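Local coordinates for protein cytochrome P450 (Bacillus megaterium, PDB 5L91) that probably works as a heme-dependent monooxygenase, using the iron of a thiolate-ligated heme to oxidise organic substrates, and is seen here with bound corticosterone, at residues T82-I87 / V233-L238; E94-V99 / F351-P356; K101-K106 / D211-V216. All blocks are in the same frame, centred on the assembly; numbering follows the deposited sequence.

How the contacts relate
Contacts 1 and 2 both border the heme of this cytochrome P450, with centres about 11 Å apart. Contact 1 lies beside the propionates and the corticosterone pocket, and contact 2 carries Cys352, the axial ligand opposite the iron-bound water. They meet directly, Phe235 CZ lying 3.5 Å from Val99 CB. Contact 3 is farther toward the surface, its centre about 11 Å from that of contact 2 and about 16 Å from that of contact 1, yet Phe103 carries it inward: CE1 of that ring is 3.7 Å from Phe235 CZ, while its CD2 is 3.5 Å from Leu353 O. Through Phe103 and Phe235 the three contacts pack against one another.

Contact 1. Residues T82-I87 / V233-L238; sequences TSLINI and VGFSIL. With HEM (protoporphyrin IX containing Fe), chain C; C0R (corticosterone), chain E.
Leu238, on the long helix 229-260 at the centre of the P450 fold, packs against Ser83, Leu84 and Ile85 of the loop before helix C, which borders a corticosterone pocket. The packing is closest round its two methyls. CD1 lies 3.8 Å from Ile85 CG2, and CD2 sits 3.6 Å from Ser83 OG, a hydroxyl that can tolerate apolar company because it is hydrogen-bonded to Leu80 O. With CG anti to the backbone N (chi1 173°), Leu238 sends its two methyls toward the loop, where CD2 also meets the heme methyl CMD. Branched Ile85 suits its place by serving three neighbours: CG2 touches both Leu238 and C19 of corticosterone, while CD1 rests 3.8 Å from CBA of a heme propionate arm. Trimming it to an alanine would probably open a gap between the steroid, the heme and Leu238, leaving the leucine methyls looser. The backbones come nearest at Ser83 CA and Gly234 CA, 5.5 Å apart, where the glycine has no side chain to separate them; packing thins toward Thr82, partly exposed and with its CB directed away. No hydrogen bond crosses; beside the heme methyl, Leu84 CD2 lies 4.2 Å from Phe235 CE1.

Contact 2. Residues E94-V99 / F351-P356; sequences EMRALV and FCLGAP. With HEM (protoporphyrin IX containing Fe), chain C.
Arg96 reaches across to Phe351 O with both terminal nitrogens, NH1 and NH2 each lying 2.7 Å from that carbonyl oxygen. The grip is end-on and the oxygen stays within the guanidinium plane; because one acceptor serves two donors, neither bond is straight, the NH2 bond having an N-H...O angle of 143°. NH1 donates a second time, to heme propionate oxygen O1D at 2.6 Å, and NE is held by Asn100 OD1. These bonds fix the rotation of the flat group, and its positive charge probably offsets that of the propionate. Arginine suits the site because one planar head can reach a carbonyl, a carboxylate and an amide at once; the chain gets there by leaving the helix with CG anti to the backbone N and then bending at chi2 (89°).

Leu353 CB lies over one face of the guanidinium, 3.4 Å from NH2. Next to it, Cys352, in the cysteine-ligand loop characteristic of P450s, binds the heme iron through SG at 2.2 Å, with a water on the other side of the metal. Gly354 passes so near the porphyrin that any CB would fall about 2.0 Å from HEM C3C, so a residue without a side chain is needed there; it is also the N-cap of the following helix. Farther out the contact is apolar: Val99 CG2 meets Leu353 CD2 at 3.6 Å, the two side chains crossing at about a right angle, and Leu353 CG rests against the heme methyl CMD.

Helix 91-99 (helix C) is thereby joined to the loop leading into helix 355-372 (helix L), while helix 229-260 completes the packing by setting Phe235 and Leu239 against Leu353.

Contact 3. Residues K101-K106 / D211-V216; sequences KAFTPK and DDIISV
Asp212, the residue just before the helical turn that carries Ile213 and Val216 against Ala102, has its OD1 gripped twice by Ser215. Ser215 OG gives it a hydrogen at 2.6 Å, coming from the syn side but 33° out of the carboxylate plane, and Ser215 N donates at 2.8 Å, nearly in line with the C-O bond. This is a side-chain N-cap on helix 213-219 (helix H of the P450 fold). Aspartate suits the position because its carboxylate can accept from a backbone N-H that the first helical turn leaves without a carbonyl partner, and its negative charge is likely to interact well with the helix start. Its other oxygen, OD2, pairs with Lys205 of helix 177-207, while Ser215 OG is also bonded to Gly210 N, tying the backbone before the helix to the cap.

The helix so begun sends two side chains toward the connection between helices 91-99 and 105-125 (C and D). Ala102, small enough to let the backbones approach, rests CB against both Val216 CG1 and Ile213 CG2, each 4.0 Å away. Val216 CG1, anti to the backbone N (chi1 171°), also lies 3.9 Å from Lys101 O. That lysine's chain leads away to a salt bridge with Glu222, whereas Ile213 is backed by Ile150 and Leu151 of helix 141-151. No hydrogen bond crosses; the segments meet through apolar side-chain packing. Phe103 is turned inward toward the heme and Leu239, apolar company that suits a large ring, and it crosses Ile213 obliquely, its CZ 4.0 Å from Ile213 CD1.

Contact 1. Residues T82-I87 / V233-L238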
# COMPACT_ATOMS: atom_id res chain seq x y z
N THR A 82 13.30 11.50 -6.39
CA THR A 82 12.61 12.76 -6.57
C THR A 82 11.20 12.56 -7.08
O THR A 82 10.62 13.47 -7.69
CB THR A 82 13.42 13.64 -7.52
OG1 THR A 82 13.69 12.90 -8.71
CG2 THR A 82 14.72 14.05 -6.87
N SER A 83 10.62 11.38 -6.84
CA SER A 83 9.26 11.10 -7.30
C SER A 83 8.23 11.73 -6.36
O SER A 83 8.55 12.26 -5.30
CB SER A 83 9.04 9.60 -7.44
OG SER A 83 8.90 8.98 -6.16
N LEU A 84 6.96 11.64 -6.78
CA LEU A 84 5.84 12.40 -6.20
C LEU A 84 5.81 12.39 -4.68
O LEU A 84 5.61 13.43 -4.03
CB LEU A 84 4.54 11.80 -6.76
CG LEU A 84 3.24 12.48 -6.43
CD1 LEU A 84 3.16 13.79 -7.17
CD2 LEU A 84 2.13 11.51 -6.79
N ILE A 85 6.04 11.22 -4.08
CA ILE A 85 5.80 11.05 -2.67
C ILE A 85 6.87 11.69 -1.81
O ILE A 85 6.67 11.82 -0.58
CB ILE A 85 5.67 9.54 -2.38
CG1 ILE A 85 4.97 9.33 -1.06
CG2 ILE A 85 7.07 8.84 -2.34
CD1 ILE A 85 4.48 7.88 -0.84
N ASN A 86 7.98 12.12 -2.42
CA ASN A 86 9.11 12.68 -1.70
C ASN A 86 9.31 14.14 -1.96
O ASN A 86 10.42 14.65 -1.74
CB ASN A 86 10.40 12.00 -2.07
CG ASN A 86 10.50 10.67 -1.53
OD1 ASN A 86 9.83 10.32 -0.59
ND2 ASN A 86 11.45 9.94 -2.04
N ILE A 87 8.31 14.84 -2.45
CA ILE A 87 8.50 16.25 -2.72
C ILE A 87 7.36 17.03 -2.13
O ILE A 87 6.26 16.52 -1.90
CB ILE A 87 8.65 16.52 -4.24
CG1 ILE A 87 7.48 15.96 -5.02
CG2 ILE A 87 9.91 15.88 -4.74
CD1 ILE A 87 7.50 16.43 -6.51
N VAL A 233 9.77 7.59 -15.40
CA VAL A 233 10.46 6.43 -14.85
C VAL A 233 10.27 6.35 -13.35
O VAL A 233 9.98 5.29 -12.78
CB VAL A 233 11.96 6.48 -15.20
CG1 VAL A 233 12.69 5.36 -14.46
CG2 VAL A 233 12.15 6.43 -16.71
N GLY A 234 10.52 7.45 -12.66
CA GLY A 234 10.47 7.42 -11.22
C GLY A 234 9.05 7.21 -10.73
O GLY A 234 8.84 6.52 -9.73
N PHE A 235 8.07 7.75 -11.44
CA PHE A 235 6.68 7.51 -11.07
C PHE A 235 6.30 6.06 -11.29
O PHE A 235 5.55 5.47 -10.50
CB PHE A 235 5.77 8.42 -11.86
CG PHE A 235 4.33 8.31 -11.47
CD1 PHE A 235 3.91 8.75 -10.24
CD2 PHE A 235 3.40 7.78 -12.34
CE1 PHE A 235 2.57 8.68 -9.90
CE2 PHE A 235 2.07 7.72 -11.98
CZ PHE A 235 1.68 8.18 -10.76
N SER A 236 6.80 5.45 -12.38
CA SER A 236 6.44 4.07 -12.68
C SER A 236 6.96 3.16 -11.59
O SER A 236 6.22 2.32 -11.07
CB SER A 236 7.03 3.65 -14.03
OG SER A 236 6.55 4.52 -15.04
N ILE A 237 8.21 3.38 -11.18
CA ILE A 237 8.78 2.58 -10.11
C ILE A 237 8.05 2.87 -8.79
O ILE A 237 7.79 1.97 -7.99
CB ILE A 237 10.27 2.89 -10.01
CG1 ILE A 237 10.95 2.53 -11.34
CG2 ILE A 237 10.84 2.12 -8.85
CD1 ILE A 237 12.44 2.85 -11.43
N LEU A 238 7.74 4.13 -8.54
CA LEU A 238 6.96 4.44 -7.35
C LEU A 238 5.64 3.66 -7.34
O LEU A 238 5.32 3.03 -6.33
CB LEU A 238 6.74 5.93 -7.27
CG LEU A 238 5.80 6.38 -6.17
CD1 LEU A 238 6.38 6.08 -4.81
CD2 LEU A 238 5.50 7.84 -6.34
CHA HEM C . 0.28 7.62 -1.44
CHB HEM C . -1.44 3.90 1.10
CHC HEM C . -2.18 1.33 -2.90
CHD HEM C . 0.21 4.76 -5.30
C1A HEM C . -0.17 6.84 -0.41
C2A HEM C . -0.23 7.24 0.98
C3A HEM C . -0.69 6.19 1.68
C4A HEM C . -0.93 5.11 0.75
CMA HEM C . -0.91 6.07 3.19
CAA HEM C . 0.22 8.61 1.51
CBA HEM C . 1.73 8.57 1.73
CGA HEM C . 2.19 9.93 2.25
O1A HEM C . 1.35 10.80 2.53
O2A HEM C . 3.41 10.18 2.33
C1B HEM C . -1.84 2.94 0.23
C2B HEM C . -2.56 1.77 0.62
C3B HEM C . -2.74 1.03 -0.48
C4B HEM C . -2.17 1.76 -1.59
CMB HEM C . -2.97 1.44 2.07
CAB HEM C . -3.46 -0.33 -0.65
CBB HEM C . -4.57 -0.65 -0.02
C1C HEM C . -1.63 2.04 -3.94
C2C HEM C . -1.70 1.74 -5.34
C3C HEM C . -1.05 2.72 -5.99
C4C HEM C . -0.54 3.65 -5.02
CMC HEM C . -2.46 0.53 -5.90
CAC HEM C . -0.79 2.88 -7.50
CBC HEM C . -0.73 1.80 -8.29
C1D HEM C . 0.45 5.80 -4.46
C2D HEM C . 1.15 7.00 -4.83
C3D HEM C . 1.18 7.80 -3.76
C4D HEM C . 0.49 7.12 -2.70
CMD HEM C . 1.75 7.28 -6.23
CAD HEM C . 1.83 9.22 -3.64
CBD HEM C . 0.87 10.35 -3.87
CGD HEM C . 1.51 11.68 -3.62
O1D HEM C . 0.93 12.64 -4.17
O2D HEM C . 2.58 11.78 -2.96
NA HEM C . -0.62 5.54 -0.51
NB HEM C . -1.60 2.92 -1.12
NC HEM C . -0.92 3.20 -3.79
ND HEM C . 0.03 5.89 -3.14
FE HEM C . -0.90 4.43 -2.17
C1 C0R E . 10.42 4.86 -1.66
C2 C0R E . 9.04 4.57 -2.21
C3 C0R E . 7.88 4.68 -1.11
C4 C0R E . 8.05 5.86 0.01
C5 C0R E . 9.44 6.55 -0.01
C6 C0R E . 9.67 7.73 1.01
C7 C0R E . 11.21 7.62 1.49
C8 C0R E . 12.31 7.50 0.48
C9 C0R E . 12.05 6.21 -0.40
C10 C0R E . 10.60 6.17 -1.01
C11 C0R E . 13.29 5.94 -1.40
C12 C0R E . 14.73 6.07 -0.66
C13 C0R E . 14.90 7.34 0.15
C14 C0R E . 13.66 7.48 1.22
C15 C0R E . 13.97 8.54 1.95
C16 C0R E . 15.54 8.30 2.24
C17 C0R E . 16.01 7.32 0.92
C18 C0R E . 14.92 8.60 -0.80
C19 C0R E . 10.53 7.19 -2.17
C20 C0R E . 17.30 7.78 0.18
C21 C0R E . 18.02 6.81 -0.79
O1 C0R E . 6.89 3.97 -1.12
O2 C0R E . 13.33 6.79 -2.41
O3 C0R E . 17.72 8.91 0.39
O4 C0R E . 18.51 5.68 -0.06
O HOH W 1 0.89 3.55 -1.72

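Contact 2. Residues E94-V99 / F351-P356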
# COMPACT_ATOMS: atom_id res chain seq x y z
N GLU A 94 2.43 20.45 -9.15
CA GLU A 94 2.59 20.34 -10.60
C GLU A 94 2.65 18.88 -11.02
O GLU A 94 1.97 18.46 -11.96
CB GLU A 94 3.89 21.01 -11.07
CG GLU A 94 4.10 22.48 -10.84
CD GLU A 94 5.56 22.89 -11.10
OE1 GLU A 94 6.27 22.25 -11.94
OE2 GLU A 94 6.01 23.83 -10.42
N MET A 95 3.46 18.10 -10.33
CA MET A 95 3.58 16.70 -10.69
C MET A 95 2.27 15.97 -10.46
O MET A 95 1.85 15.13 -11.27
CB MET A 95 4.70 16.04 -9.89
CG MET A 95 5.08 14.69 -10.47
SD MET A 95 6.42 13.89 -9.57
CE MET A 95 7.83 14.94 -10.00
N ARG A 96 1.59 16.29 -9.36
CA ARG A 96 0.37 15.58 -9.04
C ARG A 96 -0.68 15.82 -10.10
O ARG A 96 -1.34 14.88 -10.57
CB ARG A 96 -0.12 16.03 -7.67
CG ARG A 96 -1.41 15.40 -7.27
CD ARG A 96 -1.16 14.12 -6.57
NE ARG A 96 -2.38 13.36 -6.40
CZ ARG A 96 -2.60 12.55 -5.38
NH1 ARG A 96 -1.69 12.38 -4.43
NH2 ARG A 96 -3.73 11.88 -5.32
N ALA A 97 -0.83 17.06 -10.54
CA ALA A 97 -1.84 17.35 -11.54
C ALA A 97 -1.60 16.56 -12.82
O ALA A 97 -2.55 16.14 -13.49
CB ALA A 97 -1.87 18.85 -11.82
N LEU A 98 -0.34 16.36 -13.18
CA LEU A 98 -0.04 15.60 -14.38
C LEU A 98 -0.33 14.13 -14.20
O LEU A 98 -1.00 13.51 -15.05
CB LEU A 98 1.42 15.82 -14.78
CG LEU A 98 1.62 17.23 -15.31
CD1 LEU A 98 3.09 17.60 -15.27
CD2 LEU A 98 1.05 17.29 -16.71
N VAL A 99 0.20 13.51 -13.14
CA VAL A 99 0.00 12.07 -13.03
C VAL A 99 -1.46 11.75 -12.72
O VAL A 99 -1.91 10.63 -12.97
CB VAL A 99 0.96 11.42 -12.01
CG1 VAL A 99 2.38 11.63 -12.42
CG2 VAL A 99 0.73 11.96 -10.57
N PHE A 351 -2.53 12.24 -0.68
CA PHE A 351 -3.50 11.17 -0.60
C PHE A 351 -3.33 10.23 -1.78
O PHE A 351 -3.20 10.66 -2.93
CB PHE A 351 -4.92 11.76 -0.60
CG PHE A 351 -5.98 10.71 -0.58
CD1 PHE A 351 -6.39 10.10 -1.75
CD2 PHE A 351 -6.55 10.32 0.61
CE1 PHE A 351 -7.38 9.11 -1.72
CE2 PHE A 351 -7.53 9.34 0.63
CZ PHE A 351 -7.93 8.73 -0.53
N CYS A 352 -3.34 8.94 -1.48
CA CYS A 352 -2.97 7.89 -2.42
C CYS A 352 -3.75 7.99 -3.72
O CYS A 352 -4.97 7.86 -3.74
CB CYS A 352 -3.23 6.54 -1.78
SG CYS A 352 -2.85 5.16 -2.81
N LEU A 353 -3.04 8.17 -4.83
CA LEU A 353 -3.75 8.24 -6.10
C LEU A 353 -4.09 6.88 -6.64
O LEU A 353 -4.83 6.80 -7.63
CB LEU A 353 -2.96 9.04 -7.12
CG LEU A 353 -1.56 8.67 -7.48
CD1 LEU A 353 -1.49 7.35 -8.24
CD2 LEU A 353 -1.03 9.79 -8.35
N GLY A 354 -3.58 5.81 -6.04
CA GLY A 354 -4.04 4.47 -6.34
C GLY A 354 -5.15 3.94 -5.46
O GLY A 354 -5.49 2.74 -5.54
N ALA A 355 -5.77 4.77 -4.63
CA ALA A 355 -6.80 4.24 -3.75
C ALA A 355 -7.93 3.59 -4.54
O ALA A 355 -8.33 2.47 -4.17
CB ALA A 355 -7.32 5.36 -2.83
N PRO A 356 -8.45 4.17 -5.62
CA PRO A 356 -9.46 3.45 -6.42
C PRO A 356 -8.94 2.17 -7.00
O PRO A 356 -9.68 1.18 -7.01
CB PRO A 356 -9.83 4.46 -7.52
CG PRO A 356 -9.35 5.75 -7.03
CD PRO A 356 -8.18 5.51 -6.16
CHA HEM C . 0.28 7.62 -1.44
CHB HEM C . -1.44 3.90 1.10
CHC HEM C . -2.18 1.33 -2.90
CHD HEM C . 0.21 4.76 -5.30
C1A HEM C . -0.17 6.84 -0.41
C2A HEM C . -0.23 7.24 0.98
C3A HEM C . -0.69 6.19 1.68
C4A HEM C . -0.93 5.11 0.75
CMA HEM C . -0.91 6.07 3.19
CAA HEM C . 0.22 8.61 1.51
CBA HEM C . 1.73 8.57 1.73
CGA HEM C . 2.19 9.93 2.25
O1A HEM C . 1.35 10.80 2.53
O2A HEM C . 3.41 10.18 2.33
C1B HEM C . -1.84 2.94 0.23
C2B HEM C . -2.56 1.77 0.62
C3B HEM C . -2.74 1.03 -0.48
C4B HEM C . -2.17 1.76 -1.59
CMB HEM C . -2.97 1.44 2.07
CAB HEM C . -3.46 -0.33 -0.65
CBB HEM C . -4.57 -0.65 -0.02
C1C HEM C . -1.63 2.04 -3.94
C2C HEM C . -1.70 1.74 -5.34
C3C HEM C . -1.05 2.72 -5.99
C4C HEM C . -0.54 3.65 -5.02
CMC HEM C . -2.46 0.53 -5.90
CAC HEM C . -0.79 2.88 -7.50
CBC HEM C . -0.73 1.80 -8.29
C1D HEM C . 0.45 5.80 -4.46
C2D HEM C . 1.15 7.00 -4.83
C3D HEM C . 1.18 7.80 -3.76
C4D HEM C . 0.49 7.12 -2.70
CMD HEM C . 1.75 7.28 -6.23
CAD HEM C . 1.83 9.22 -3.64
CBD HEM C . 0.87 10.35 -3.87
CGD HEM C . 1.51 11.68 -3.62
O1D HEM C . 0.93 12.64 -4.17
O2D HEM C . 2.58 11.78 -2.96
NA HEM C . -0.62 5.54 -0.51
NB HEM C . -1.60 2.92 -1.12
NC HEM C . -0.92 3.20 -3.79
ND HEM C . 0.03 5.89 -3.14
FE HEM C . -0.90 4.43 -2.17
O HOH W 1 0.89 3.55 -1.72

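Contact 3. Residues K101-K106 / D211-V216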
# COMPACT_ATOMS: atom_id res chain seq x y z
N LYS A 101 -3.84 12.59 -14.34
CA LYS A 101 -4.56 12.41 -15.60
C LYS A 101 -4.59 10.96 -16.02
O LYS A 101 -5.43 10.56 -16.84
CB LYS A 101 -3.94 13.31 -16.67
CG LYS A 101 -4.13 14.81 -16.37
CD LYS A 101 -3.29 15.70 -17.28
CE LYS A 101 -3.41 17.20 -16.95
NZ LYS A 101 -4.76 17.79 -17.22
N ALA A 102 -3.74 10.14 -15.43
CA ALA A 102 -3.75 8.72 -15.71
C ALA A 102 -4.61 7.92 -14.74
O ALA A 102 -4.78 6.72 -14.94
CB ALA A 102 -2.32 8.20 -15.68
N PHE A 103 -5.11 8.53 -13.68
CA PHE A 103 -5.89 7.78 -12.70
C PHE A 103 -7.30 8.37 -12.65
O PHE A 103 -7.65 9.04 -11.68
CB PHE A 103 -5.19 7.79 -11.34
CG PHE A 103 -3.92 6.97 -11.31
CD1 PHE A 103 -2.73 7.48 -11.84
CD2 PHE A 103 -3.93 5.67 -10.84
CE1 PHE A 103 -1.58 6.72 -11.87
CE2 PHE A 103 -2.78 4.90 -10.86
CZ PHE A 103 -1.59 5.43 -11.38
N THR A 104 -8.02 8.28 -13.74
CA THR A 104 -9.41 8.72 -13.86
C THR A 104 -10.37 7.55 -13.77
O THR A 104 -9.98 6.41 -14.00
CB THR A 104 -9.63 9.42 -15.20
OG1 THR A 104 -9.55 8.47 -16.26
CG2 THR A 104 -8.60 10.50 -15.43
N PRO A 105 -11.65 7.80 -13.47
CA PRO A 105 -12.64 6.73 -13.62
C PRO A 105 -12.75 6.24 -15.06
O PRO A 105 -13.08 5.07 -15.28
CB PRO A 105 -13.95 7.38 -13.13
CG PRO A 105 -13.51 8.42 -12.20
CD PRO A 105 -12.24 8.98 -12.82
N LYS A 106 -12.49 7.11 -16.04
CA LYS A 106 -12.45 6.68 -17.43
C LYS A 106 -11.44 5.55 -17.62
O LYS A 106 -11.78 4.46 -18.09
CB LYS A 106 -12.12 7.88 -18.32
CG LYS A 106 -12.17 7.59 -19.84
CD LYS A 106 -11.81 8.81 -20.70
CE LYS A 106 -12.78 9.98 -20.48
NZ LYS A 106 -14.14 9.71 -21.03
N ASP A 211 -2.63 2.17 -24.94
CA ASP A 211 -3.66 2.43 -23.96
C ASP A 211 -3.05 2.00 -22.63
O ASP A 211 -3.19 0.86 -22.18
CB ASP A 211 -4.90 1.63 -24.32
CG ASP A 211 -6.04 1.92 -23.44
OD1 ASP A 211 -6.12 3.07 -22.97
OD2 ASP A 211 -6.85 0.98 -23.23
N ASP A 212 -2.27 2.90 -22.05
CA ASP A 212 -1.47 2.55 -20.89
C ASP A 212 -0.99 3.82 -20.22
O ASP A 212 -0.97 4.90 -20.83
CB ASP A 212 -0.29 1.61 -21.24
CG ASP A 212 0.55 2.11 -22.43
OD1 ASP A 212 1.23 3.14 -22.31
OD2 ASP A 212 0.55 1.44 -23.47
N ILE A 213 -0.64 3.69 -18.94
CA ILE A 213 -0.30 4.84 -18.10
C ILE A 213 0.87 5.61 -18.68
O ILE A 213 0.87 6.85 -18.70
CB ILE A 213 0.01 4.36 -16.67
CG1 ILE A 213 -1.27 3.85 -16.00
CG2 ILE A 213 0.63 5.51 -15.84
CD1 ILE A 213 -1.04 3.21 -14.64
N ILE A 214 1.89 4.91 -19.15
CA ILE A 214 3.07 5.59 -19.70
C ILE A 214 2.69 6.41 -20.92
O ILE A 214 3.10 7.57 -21.06
CB ILE A 214 4.17 4.55 -19.98
CG1 ILE A 214 4.72 4.09 -18.64
CG2 ILE A 214 5.27 5.09 -20.84
CD1 ILE A 214 5.70 2.98 -18.71
N SER A 215 1.88 5.86 -21.80
CA SER A 215 1.45 6.63 -22.96
C SER A 215 0.66 7.86 -22.52
O SER A 215 0.97 8.99 -22.92
CB SER A 215 0.62 5.72 -23.87
OG SER A 215 1.45 4.70 -24.39
N VAL A 216 -0.32 7.67 -21.63
CA VAL A 216 -1.08 8.82 -21.12
C VAL A 216 -0.15 9.89 -20.54
O VAL A 216 -0.33 11.09 -20.79
CB VAL A 216 -2.10 8.36 -20.08
CG1 VAL A 216 -2.73 9.54 -19.39
CG2 VAL A 216 -3.15 7.52 -20.73